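PDB 2XSG: CCMAN5 from Cellulosimicrobium cellulans, which hydrolyses alpha-mannosides as a family 92 glycosidase and enables mannose-6-phosphate modification of lysosomal enzymes produced in yeast. Local coordinates for residues L511-A516 with A524-F529; G499-A504 with T538-H543; A29-A32 with A37-N40; S60-T65 with A136-A141. One frame throughout, in Å; residues are numbered along the deposited sequence.

Contact 1. Residues L511-A516 with A524-F529; sequences LLTPRA and ADHAKF
His526 reaches across to Thr513 with a hydrogen bond from its ring. Its NE2 donates to Thr513 OG1 at 2.8 Å, and the hydroxyl oxygen lies in the plane of the imidazole, only 2° out of it. Leu512 O also meets the ring at its edge, 3.1 Å from His526 CD2. Thr513 OG1 is in turn a donor, sending its proton to Leu511 O at 2.8 Å. This second bond is less well directed, because OG1 sits above the carbonyl plane by 44°. Thr513 can serve both partners because its OG1 stands anti to its own carbonyl carbon (chi1 -55°), beside the backbone N and turned back toward Leu511. The result is a short relay, imidazole to hydroxyl to carbonyl, inside a largely buried contact.

Apolar contacts come from Leu511 and Pro514. Leu511 places CD1 over one face of the His526 ring, 4.2 Å from the centroid, a CH-pi contact. An in-plane bond at NE2 and a methyl over the face together limit how the imidazole can turn. Further along, the Pro514 ring rests on a methyl group, with Pro514 CD 3.9 Å from Ala524 CB.

A type I turn runs from Asp525 to Lys528, and Asp525 OD1 accepts from Ala527 N, 3.0 Å away, an Asx turn. The arrangement is that of a turn-rich loop folding back on the strand it follows: in the catalytic domain, the loop leading into helix 539-542 is tied back, through His526, to Thr513 at the end of strand 508-512, which pairs with 496-497 in a small antiparallel sheet.

Contact 2. Residues G499-A504 with T538-H543; sequences GAWTAA and TLWQYH
Thr538 O, at the start of the helical turn that carries Trp540 onto Trp501, is gripped by two backbone amides: Tyr542 N at 2.9 Å and, weakly, Gln541 N. The oxygen also lies at the edge of the Tyr542 ring, in its plane. Side chains reinforce this end. Thr538 OG1 accepts from Gln541 N at 3.1 Å, while Gln541 OE1 accepts from Thr538 N at 3.1 Å. These reciprocal bonds make a capping box, with Thr538 as N-cap of the short helix 539-542.

From that fixed turn Trp540 extends its six-membered ring edge-first toward the indole of Trp501. The pair is T-shaped: the planes meet at 70°, with 5.6 Å between the centroids of the Trp501 five-membered ring and the Trp540 six-membered ring. Two edge carbons do the touching, Trp540 CZ2 lying 3.9 Å from Trp501 CG and Trp540 CH2 4.0 Å from Trp501 CE3. Trp501 can offer its face because its CG is anti to the backbone N (chi1 178°), throwing the indole out toward the helix. Were Trp501 an alanine, the CZ2-CH2 edge of Trp540 would probably face a gap, and His569 would lose the ring it stacks on.

The backbone under Trp501 is irregular. Ala500 and Trp501 both face Val509 across the hairpin, a classic beta bulge, at a corner where the chain changes direction. Met570 of helix 560-570 and Leu511 also touch Trp540. On the face of Trp501 opposite Trp540, Ala503 N lies 4.0 Å above the indole plane, offset toward the rim.

Contact 3. Residues A29-A32 with A37-N40; sequences AAQA and AKVN
An isolated antiparallel bridge between Ala30 and Val39 closes a tight loop in the family 92 N-terminal domain, just ahead of strand 40-44. The evidence is a hydrogen-bonded pair in both directions. Val39 N donates to Ala30 O at 3.0 Å along a nearly straight path, 175° at the hydrogen, and lies in the carbonyl plane. The return bond, Ala30 N to Val39 O, is also 3.0 Å long but more bent, at 146°. Val39 O has a further neighbour in Ala29 CA, 3.3 Å away, a CA-H...O contact that accompanies the close approach of the two chains here.

Side chains divide between the two faces of the bridge. On one, Ala30 CB lies 4.3 Å from Val39 CB, and both residues touch Val138 of strand 133-140. Val39 has CG1 anti to its backbone N (chi1 -162°), which sets CG2 beside that N and over Ala30 O. Ala29, Gln31 and Lys38 occupy the other face. Gln31 and Lys38 run obliquely past each other toward Asp68, which takes a salt bridge from Lys38 NZ and a weak hydrogen bond from Gln31 NE2; one carboxylate thus gathers the two polar ends in a buried setting.

Beyond Gln31 the chains part too far for a direct backbone bond. Gln31 CB still packs against Ala37 O at 3.7 Å, and a water fills the next position. It accepts from Ala32 N at 2.8 Å and lies 2.7 Å from Ala37 O, to which it is hydrogen-bonded.

Contact 4. Residues S60-T65 with A136-A141; sequences SGFTHT and AEVAAA
Ser60 begins the run that carries Phe62 against Ala136 and Val138, and its OG is hydrogen-bonded to Arg42 O of the neighbouring strand 40-44. Gly61 continues that strand pairing through its backbone, again with Arg42.

Phe62 then makes the whole contact. Its CB is directed at strand 133-140, and with CG anti to the carbonyl carbon (chi1 -58°) the ring lies over Val138, with its edge turned to Ala136. Val138 CG1 stands almost exactly on the ring axis, 3.8 Å from the centroid and 3° off the normal, a well-centred CH-pi contact. Val138 CG2 reaches the rim at Phe62 CE1, 3.9 Å away. Ala136 CB comes in near the ring plane instead, 4.0 Å from Phe62 CE2. A serine at this position would probably leave Val138 CG1 and Ala136 CB facing a gap, with no ring to span the two strands.

Thr63 and His64 turn elsewhere, His64 bonding through NE2 to His147 and through ND1 to Leu79 O.

The nearest CA atoms, those of Phe62 and Val138, are 8.6 Å apart, too far for pairing; strand 58-63 belongs to a three-stranded sheet and 133-140 to another, larger one, and their side chains meet here. Every close contact is carbon to carbon, which implies cohesion by dispersion and exclusion of water, with the centred Val138 CG1 and the two edge contacts giving the ring its fit.

How the contacts relate
Contacts 1, 3 and 4 are buried, contact 2 only partly so. Contacts 3 and 4 are neighbours in the N-terminal domain, centres 6 Å apart, where residues 37-40 of contact 3 run beside 60-65 of contact 4, with Lys38 N 2.9 Å from His64 O. Contacts 1 and 2 lie across the chain's centre in the catalytic domain; contact 1 involves the end of strand 508-512 and the loop after it, contact 2 the loop before that strand and helix 539-542, and they join where His526 O meets Trp540 N, a probable hydrogen bond. Contact 1 rests on a side-chain relay and contact 2 on paired indoles; contact 3 is mainly backbone and water, contact 4 wholly apolar between sheets.

Contact 1. Residues L511-A516 with A524-F529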
loop_
_atom_site.group_PDB
_atom_site.type_symbol
_atom_site.label_atom_id
_atom_site.label_comp_id
_atom_site.label_asym_id
_atom_site.label_seq_id
_atom_site.Cartn_x
_atom_site.Cartn_y
_atom_site.Cartn_z
ATOM N N LEU A 511 -17.710 -16.143 20.571
ATOM C CA LEU A 511 -16.789 -15.909 19.452
ATOM C C LEU A 511 -17.453 -16.197 18.120
ATOM O O LEU A 511 -18.270 -17.123 18.001
ATOM C CB LEU A 511 -15.558 -16.808 19.557
ATOM C CG LEU A 511 -14.592 -16.736 20.720
ATOM C CD1 LEU A 511 -13.572 -17.858 20.536
ATOM C CD2 LEU A 511 -13.914 -15.384 20.775
ATOM N N LEU A 512 -17.076 -15.414 17.113
ATOM C CA LEU A 512 -17.455 -15.671 15.740
ATOM C C LEU A 512 -17.239 -17.147 15.425
ATOM O O LEU A 512 -16.142 -17.676 15.629
ATOM C CB LEU A 512 -16.626 -14.802 14.798
ATOM C CG LEU A 512 -16.894 -14.944 13.290
ATOM C CD1 LEU A 512 -18.284 -14.378 12.893
ATOM C CD2 LEU A 512 -15.808 -14.249 12.498
ATOM N N THR A 513 -18.302 -17.791 14.942
ATOM C CA THR A 513 -18.341 -19.228 14.648
ATOM C C THR A 513 -19.228 -19.478 13.407
ATOM O O THR A 513 -20.281 -18.854 13.275
ATOM C CB THR A 513 -18.920 -20.011 15.866
ATOM O OG1 THR A 513 -18.158 -19.706 17.028
ATOM C CG2 THR A 513 -18.878 -21.517 15.664
ATOM N N PRO A 514 -18.809 -20.379 12.485
ATOM C CA PRO A 514 -19.689 -20.651 11.354
ATOM C C PRO A 514 -21.014 -21.288 11.829
ATOM O O PRO A 514 -21.037 -22.073 12.790
ATOM C CB PRO A 514 -18.879 -21.642 10.513
ATOM C CG PRO A 514 -18.005 -22.336 11.524
ATOM C CD PRO A 514 -17.609 -21.229 12.454
ATOM N N ARG A 515 -22.093 -20.946 11.144
ATOM C CA ARG A 515 -23.426 -21.381 11.533
ATOM C C ARG A 515 -24.148 -21.924 10.321
ATOM O O ARG A 515 -24.159 -21.299 9.260
ATOM C CB ARG A 515 -24.199 -20.213 12.126
ATOM C CG ARG A 515 -25.182 -20.599 13.208
ATOM C CD ARG A 515 -26.066 -19.413 13.599
ATOM N NE ARG A 515 -27.026 -19.813 14.634
ATOM C CZ ARG A 515 -27.698 -18.976 15.419
ATOM N NH1 ARG A 515 -27.542 -17.659 15.309
ATOM N NH2 ARG A 515 -28.532 -19.470 16.320
ATOM N N ALA A 516 -24.739 -23.108 10.493
ATOM C CA ALA A 516 -25.449 -23.800 9.434
ATOM C C ALA A 516 -26.748 -23.065 9.070
ATOM O O ALA A 516 -27.211 -22.182 9.809
ATOM C CB ALA A 516 -25.738 -25.254 9.851
ATOM N N ALA A 524 -15.611 -25.923 14.566
ATOM C CA ALA A 524 -14.458 -25.171 14.045
ATOM C C ALA A 524 -13.388 -24.929 15.115
ATOM O O ALA A 524 -13.721 -24.603 16.250
ATOM C CB ALA A 524 -14.929 -23.837 13.460
ATOM N N ASP A 525 -12.114 -25.129 14.766
ATOM C CA ASP A 525 -10.997 -24.660 15.589
ATOM C C ASP A 525 -10.834 -23.162 15.332
ATOM O O ASP A 525 -10.467 -22.751 14.223
ATOM C CB ASP A 525 -9.709 -25.430 15.224
ATOM C CG ASP A 525 -8.457 -24.924 15.964
ATOM O OD1 ASP A 525 -8.529 -24.042 16.825
ATOM O OD2 ASP A 525 -7.361 -25.422 15.664
ATOM N N HIS A 526 -11.098 -22.347 16.354
ATOM C CA HIS A 526 -11.111 -20.885 16.196
ATOM C C HIS A 526 -9.701 -20.287 15.976
ATOM O O HIS A 526 -9.557 -19.095 15.625
ATOM C CB HIS A 526 -11.790 -20.237 17.409
ATOM C CG HIS A 526 -13.275 -20.457 17.466
ATOM N ND1 HIS A 526 -13.843 -21.645 17.887
ATOM C CD2 HIS A 526 -14.308 -19.636 17.157
ATOM C CE1 HIS A 526 -15.161 -21.547 17.827
ATOM N NE2 HIS A 526 -15.470 -20.336 17.385
ATOM N N ALA A 527 -8.671 -21.109 16.185
ATOM C CA ALA A 527 -7.290 -20.659 16.019
ATOM C C ALA A 527 -6.651 -21.198 14.734
ATOM O O ALA A 527 -5.498 -20.896 14.437
ATOM C CB ALA A 527 -6.467 -21.043 17.238
ATOM N N LYS A 528 -7.398 -21.994 13.975
ATOM C CA LYS A 528 -6.867 -22.592 12.754
ATOM C C LYS A 528 -6.948 -21.621 11.585
ATOM O O LYS A 528 -8.018 -21.123 11.271
ATOM C CB LYS A 528 -7.618 -23.883 12.394
ATOM C CG LYS A 528 -7.163 -24.449 11.046
ATOM C CD LYS A 528 -7.655 -25.842 10.783
ATOM C CE LYS A 528 -7.132 -26.315 9.428
ATOM N NZ LYS A 528 -7.962 -27.444 8.911
ATOM N N PHE A 529 -5.811 -21.384 10.932
ATOM C CA PHE A 529 -5.736 -20.522 9.748
ATOM C C PHE A 529 -6.628 -21.062 8.621
ATOM O O PHE A 529 -6.561 -22.244 8.260
ATOM C CB PHE A 529 -4.273 -20.403 9.292
ATOM C CG PHE A 529 -4.024 -19.363 8.229
ATOM C CD1 PHE A 529 -3.934 -18.011 8.552
ATOM C CD2 PHE A 529 -3.810 -19.746 6.900
ATOM C CE1 PHE A 529 -3.653 -17.041 7.557
ATOM C CE2 PHE A 529 -3.539 -18.786 5.900
ATOM C CZ PHE A 529 -3.466 -17.441 6.233
#

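Contact 2. Residues G499-A504 with T538-H543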
loop_
_atom_site.group_PDB
_atom_site.type_symbol
_atom_site.label_atom_id
_atom_site.label_comp_id
_atom_site.label_asym_id
_atom_site.label_seq_id
_atom_site.Cartn_x
_atom_site.Cartn_y
_atom_site.Cartn_z
ATOM N N GLY A 499 -20.264 -19.000 24.725
ATOM C CA GLY A 499 -19.450 -20.065 25.317
ATOM C C GLY A 499 -18.566 -20.811 24.323
ATOM O O GLY A 499 -18.221 -21.973 24.556
ATOM N N ALA A 500 -18.199 -20.149 23.224
ATOM C CA ALA A 500 -17.291 -20.736 22.221
ATOM C C ALA A 500 -15.918 -21.000 22.829
ATOM O O ALA A 500 -15.256 -21.951 22.453
ATOM C CB ALA A 500 -17.160 -19.846 20.998
ATOM N N TRP A 501 -15.508 -20.132 23.751
ATOM C CA TRP A 501 -14.291 -20.307 24.507
ATOM C C TRP A 501 -14.604 -20.087 25.989
ATOM O O TRP A 501 -15.382 -19.196 26.333
ATOM C CB TRP A 501 -13.185 -19.351 24.031
ATOM C CG TRP A 501 -11.960 -19.503 24.840
ATOM C CD1 TRP A 501 -11.136 -20.597 24.881
ATOM C CD2 TRP A 501 -11.430 -18.563 25.791
ATOM N NE1 TRP A 501 -10.122 -20.392 25.795
ATOM C CE2 TRP A 501 -10.272 -19.147 26.354
ATOM C CE3 TRP A 501 -11.813 -17.282 26.210
ATOM C CZ2 TRP A 501 -9.499 -18.492 27.327
ATOM C CZ3 TRP A 501 -11.037 -16.627 27.170
ATOM C CH2 TRP A 501 -9.905 -17.239 27.722
ATOM N N THR A 502 -14.015 -20.914 26.852
ATOM C CA THR A 502 -14.217 -20.803 28.302
ATOM C C THR A 502 -12.935 -20.338 28.976
ATOM O O THR A 502 -11.893 -20.992 28.856
ATOM C CB THR A 502 -14.668 -22.135 28.903
ATOM O OG1 THR A 502 -15.952 -22.491 28.372
ATOM C CG2 THR A 502 -14.755 -22.039 30.439
ATOM N N ALA A 503 -13.013 -19.205 29.673
ATOM C CA ALA A 503 -11.857 -18.644 30.363
ATOM C C ALA A 503 -11.386 -19.522 31.536
ATOM O O ALA A 503 -12.107 -20.428 31.971
ATOM C CB ALA A 503 -12.152 -17.214 30.829
ATOM N N ALA A 504 -10.179 -19.240 32.039
ATOM C CA ALA A 504 -9.559 -20.021 33.127
ATOM C C ALA A 504 -10.414 -20.079 34.395
ATOM O O ALA A 504 -10.365 -21.052 35.132
ATOM C CB ALA A 504 -8.162 -19.481 33.451
ATOM N N THR A 538 -8.010 -16.485 10.920
ATOM C CA THR A 538 -8.658 -17.410 11.836
ATOM C C THR A 538 -9.921 -16.757 12.382
ATOM O O THR A 538 -10.086 -15.529 12.281
ATOM C CB THR A 538 -7.758 -17.725 13.054
ATOM O OG1 THR A 538 -7.710 -16.580 13.906
ATOM C CG2 THR A 538 -6.345 -18.114 12.637
ATOM N N LEU A 539 -10.786 -17.561 12.988
ATOM C CA LEU A 539 -11.987 -17.034 13.639
ATOM C C LEU A 539 -11.673 -16.018 14.758
ATOM O O LEU A 539 -12.314 -14.980 14.830
ATOM C CB LEU A 539 -12.906 -18.164 14.118
ATOM C CG LEU A 539 -13.566 -18.928 12.960
ATOM C CD1 LEU A 539 -13.975 -20.314 13.377
ATOM C CD2 LEU A 539 -14.743 -18.170 12.361
ATOM N N TRP A 540 -10.677 -16.299 15.601
ATOM C CA TRP A 540 -10.242 -15.325 16.621
ATOM C C TRP A 540 -9.864 -13.973 16.010
ATOM O O TRP A 540 -10.126 -12.925 16.609
ATOM C CB TRP A 540 -9.063 -15.839 17.412
ATOM C CG TRP A 540 -9.405 -16.703 18.584
ATOM C CD1 TRP A 540 -9.386 -18.056 18.631
ATOM C CD2 TRP A 540 -9.794 -16.259 19.894
ATOM N NE1 TRP A 540 -9.750 -18.493 19.884
ATOM C CE2 TRP A 540 -10.001 -17.407 20.677
ATOM C CE3 TRP A 540 -10.005 -15.000 20.469
ATOM C CZ2 TRP A 540 -10.392 -17.343 22.015
ATOM C CZ3 TRP A 540 -10.389 -14.935 21.808
ATOM C CH2 TRP A 540 -10.584 -16.109 22.560
ATOM N N GLN A 541 -9.245 -14.003 14.831
ATOM C CA GLN A 541 -8.779 -12.781 14.163
ATOM C C GLN A 541 -9.959 -12.048 13.492
ATOM O O GLN A 541 -10.124 -10.827 13.640
ATOM C CB GLN A 541 -7.661 -13.124 13.166
ATOM C CG GLN A 541 -6.363 -13.604 13.863
ATOM C CD GLN A 541 -5.433 -14.412 12.960
ATOM O OE1 GLN A 541 -5.696 -14.584 11.765
ATOM N NE2 GLN A 541 -4.321 -14.909 13.533
ATOM N N TYR A 542 -10.783 -12.804 12.774
ATOM C CA TYR A 542 -12.013 -12.272 12.193
ATOM C C TYR A 542 -13.093 -11.924 13.216
ATOM O O TYR A 542 -13.988 -11.129 12.912
ATOM C CB TYR A 542 -12.582 -13.248 11.170
ATOM C CG TYR A 542 -12.039 -13.097 9.783
ATOM C CD1 TYR A 542 -10.857 -13.731 9.387
ATOM C CD2 TYR A 542 -12.722 -12.341 8.847
ATOM C CE1 TYR A 542 -10.369 -13.595 8.081
ATOM C CE2 TYR A 542 -12.246 -12.197 7.550
ATOM C CZ TYR A 542 -11.081 -12.829 7.174
ATOM O OH TYR A 542 -10.662 -12.653 5.879
ATOM N N HIS A 543 -13.032 -12.501 14.417
ATOM C CA HIS A 543 -14.002 -12.171 15.474
ATOM C C HIS A 543 -14.252 -10.655 15.656
ATOM O O HIS A 543 -15.409 -10.218 15.840
ATOM C CB HIS A 543 -13.627 -12.805 16.821
ATOM C CG HIS A 543 -14.617 -12.504 17.908
ATOM N ND1 HIS A 543 -14.343 -11.645 18.949
ATOM C CD2 HIS A 543 -15.906 -12.890 18.071
ATOM C CE1 HIS A 543 -15.407 -11.537 19.727
ATOM N NE2 HIS A 543 -16.372 -12.278 19.211
#

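Contact 3. Residues A29-A32 with A37-N40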
loop_
_atom_site.group_PDB
_atom_site.type_symbol
_atom_site.label_atom_id
_atom_site.label_comp_id
_atom_site.label_asym_id
_atom_site.label_seq_id
_atom_site.Cartn_x
_atom_site.Cartn_y
_atom_site.Cartn_z
ATOM N N ALA A 29 12.618 1.323 -6.363
ATOM C CA ALA A 29 12.372 2.160 -7.558
ATOM C C ALA A 29 12.411 3.666 -7.323
ATOM O O ALA A 29 11.908 4.170 -6.301
ATOM C CB ALA A 29 11.034 1.786 -8.194
ATOM N N ALA A 30 12.983 4.386 -8.281
ATOM C CA ALA A 30 12.925 5.845 -8.252
ATOM C C ALA A 30 11.479 6.277 -8.511
ATOM O O ALA A 30 10.870 5.873 -9.508
ATOM C CB ALA A 30 13.868 6.454 -9.294
ATOM N N GLN A 31 10.917 7.049 -7.588
ATOM C CA GLN A 31 9.540 7.504 -7.744
ATOM C C GLN A 31 9.247 8.798 -6.998
ATOM O O GLN A 31 9.860 9.074 -5.961
ATOM C CB GLN A 31 8.540 6.398 -7.356
ATOM C CG GLN A 31 8.753 5.744 -5.988
ATOM C CD GLN A 31 8.007 4.433 -5.880
ATOM O OE1 GLN A 31 7.585 3.889 -6.890
ATOM N NE2 GLN A 31 7.866 3.904 -4.672
ATOM N N ALA A 32 8.325 9.594 -7.538
ATOM C CA ALA A 32 7.875 10.808 -6.857
ATOM C C ALA A 32 6.758 10.430 -5.887
ATOM O O ALA A 32 6.220 9.319 -5.979
ATOM C CB ALA A 32 7.376 11.837 -7.872
ATOM N N ALA A 37 5.010 6.892 -12.607
ATOM C CA ALA A 37 6.308 6.378 -13.039
ATOM C C ALA A 37 7.082 5.829 -11.866
ATOM O O ALA A 37 7.291 6.519 -10.860
ATOM C CB ALA A 37 7.101 7.455 -13.732
ATOM N N LYS A 38 7.492 4.570 -11.994
ATOM C CA LYS A 38 8.189 3.854 -10.930
ATOM C C LYS A 38 9.332 3.142 -11.609
ATOM O O LYS A 38 9.125 2.090 -12.223
ATOM C CB LYS A 38 7.257 2.837 -10.248
ATOM C CG LYS A 38 6.117 3.479 -9.422
ATOM C CD LYS A 38 5.220 2.425 -8.780
ATOM C CE LYS A 38 4.982 2.725 -7.312
ATOM N NZ LYS A 38 4.042 3.814 -7.058
ATOM N N VAL A 39 10.531 3.728 -11.521
ATOM C CA VAL A 39 11.653 3.272 -12.333
ATOM C C VAL A 39 12.434 2.277 -11.475
ATOM O O VAL A 39 13.288 2.662 -10.665
ATOM C CB VAL A 39 12.537 4.426 -12.813
ATOM C CG1 VAL A 39 13.405 3.981 -13.979
ATOM C CG2 VAL A 39 11.692 5.632 -13.211
ATOM N N ASN A 40 12.088 1.005 -11.647
ATOM C CA ASN A 40 12.559 -0.074 -10.771
ATOM C C ASN A 40 13.604 -0.915 -11.464
ATOM O O ASN A 40 13.329 -1.461 -12.542
ATOM C CB ASN A 40 11.396 -0.980 -10.361
ATOM C CG ASN A 40 11.693 -1.804 -9.106
ATOM O OD1 ASN A 40 11.316 -2.975 -9.022
ATOM N ND2 ASN A 40 12.383 -1.200 -8.135
HETATM O O HOH W 1 6.849 8.971 -9.823
#

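Contact 4. Residues S60-T65 with A136-A141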
loop_
_atom_site.group_PDB
_atom_site.type_symbol
_atom_site.label_atom_id
_atom_site.label_comp_id
_atom_site.label_asym_id
_atom_site.label_seq_id
_atom_site.Cartn_x
_atom_site.Cartn_y
_atom_site.Cartn_z
ATOM N N SER A 60 19.071 -6.839 -14.960
ATOM C CA SER A 60 18.883 -6.689 -16.388
ATOM C C SER A 60 18.751 -5.194 -16.699
ATOM O O SER A 60 19.692 -4.590 -17.213
ATOM C CB SER A 60 17.663 -7.504 -16.832
ATOM O OG SER A 60 16.531 -7.133 -16.052
ATOM N N GLY A 61 17.628 -4.578 -16.336
ATOM C CA GLY A 61 17.382 -3.158 -16.621
ATOM C C GLY A 61 16.336 -2.492 -15.729
ATOM O O GLY A 61 16.134 -2.898 -14.588
ATOM N N PHE A 62 15.662 -1.471 -16.262
ATOM C CA PHE A 62 14.659 -0.713 -15.507
ATOM C C PHE A 62 13.268 -0.782 -16.132
ATOM O O PHE A 62 13.109 -0.565 -17.330
ATOM C CB PHE A 62 15.104 0.744 -15.372
ATOM C CG PHE A 62 16.433 0.895 -14.689
ATOM C CD1 PHE A 62 16.500 0.991 -13.301
ATOM C CD2 PHE A 62 17.617 0.903 -15.425
ATOM C CE1 PHE A 62 17.707 1.112 -12.651
ATOM C CE2 PHE A 62 18.853 1.028 -14.777
ATOM C CZ PHE A 62 18.894 1.129 -13.379
ATOM N N THR A 63 12.274 -1.105 -15.305
ATOM C CA THR A 63 10.871 -1.122 -15.696
ATOM C C THR A 63 10.279 0.188 -15.203
ATOM O O THR A 63 10.895 0.847 -14.366
ATOM C CB THR A 63 10.136 -2.315 -15.067
ATOM O OG1 THR A 63 10.355 -2.327 -13.651
ATOM C CG2 THR A 63 10.667 -3.600 -15.633
ATOM N N HIS A 64 9.116 0.595 -15.734
ATOM C CA HIS A 64 8.620 1.946 -15.472
ATOM C C HIS A 64 7.273 1.999 -14.762
ATOM O O HIS A 64 6.831 3.079 -14.355
ATOM C CB HIS A 64 8.609 2.780 -16.769
ATOM C CG HIS A 64 9.983 3.106 -17.262
ATOM N ND1 HIS A 64 10.809 2.161 -17.828
ATOM C CD2 HIS A 64 10.709 4.247 -17.189
ATOM C CE1 HIS A 64 11.972 2.716 -18.120
ATOM N NE2 HIS A 64 11.933 3.982 -17.751
ATOM N N THR A 65 6.610 0.846 -14.655
ATOM C CA THR A 65 5.321 0.752 -13.964
ATOM C C THR A 65 5.404 -0.288 -12.866
ATOM O O THR A 65 6.204 -1.231 -12.939
ATOM C CB THR A 65 4.129 0.386 -14.914
ATOM O OG1 THR A 65 4.233 -0.987 -15.324
ATOM C CG2 THR A 65 4.103 1.290 -16.138
ATOM N N ALA A 136 24.752 3.369 -14.275
ATOM C CA ALA A 136 23.362 3.671 -14.539
ATOM C C ALA A 136 22.808 4.560 -13.436
ATOM O O ALA A 136 22.932 4.257 -12.256
ATOM C CB ALA A 136 22.570 2.402 -14.643
ATOM N N GLU A 137 22.188 5.659 -13.842
ATOM C CA GLU A 137 21.455 6.509 -12.925
ATOM C C GLU A 137 20.028 6.716 -13.471
ATOM O O GLU A 137 19.852 7.047 -14.644
ATOM C CB GLU A 137 22.131 7.870 -12.828
ATOM C CG GLU A 137 23.483 7.900 -12.135
ATOM C CD GLU A 137 24.209 9.199 -12.404
ATOM O OE1 GLU A 137 24.200 10.072 -11.534
ATOM O OE2 GLU A 137 24.742 9.370 -13.518
ATOM N N VAL A 138 19.023 6.504 -12.626
ATOM C CA VAL A 138 17.648 6.887 -12.953
ATOM C C VAL A 138 17.079 7.836 -11.881
ATOM O O VAL A 138 17.509 7.811 -10.714
ATOM C CB VAL A 138 16.718 5.650 -13.152
ATOM C CG1 VAL A 138 17.216 4.791 -14.319
ATOM C CG2 VAL A 138 16.640 4.773 -11.875
ATOM N N ALA A 139 16.143 8.694 -12.300
ATOM C CA ALA A 139 15.330 9.488 -11.388
ATOM C C ALA A 139 13.893 9.534 -11.917
ATOM O O ALA A 139 13.651 9.173 -13.073
ATOM C CB ALA A 139 15.890 10.894 -11.261
ATOM N N ALA A 140 12.962 10.004 -11.090
ATOM C CA ALA A 140 11.549 10.075 -11.485
ATOM C C ALA A 140 10.886 11.392 -11.150
ATOM O O ALA A 140 11.189 11.993 -10.122
ATOM C CB ALA A 140 10.753 8.933 -10.829
ATOM N N ALA A 141 9.972 11.820 -12.024
ATOM C CA ALA A 141 8.948 12.794 -11.679
ATOM C C ALA A 141 7.636 12.029 -11.637
ATOM O O ALA A 141 7.642 10.819 -11.870
ATOM C CB ALA A 141 8.892 13.914 -12.713
#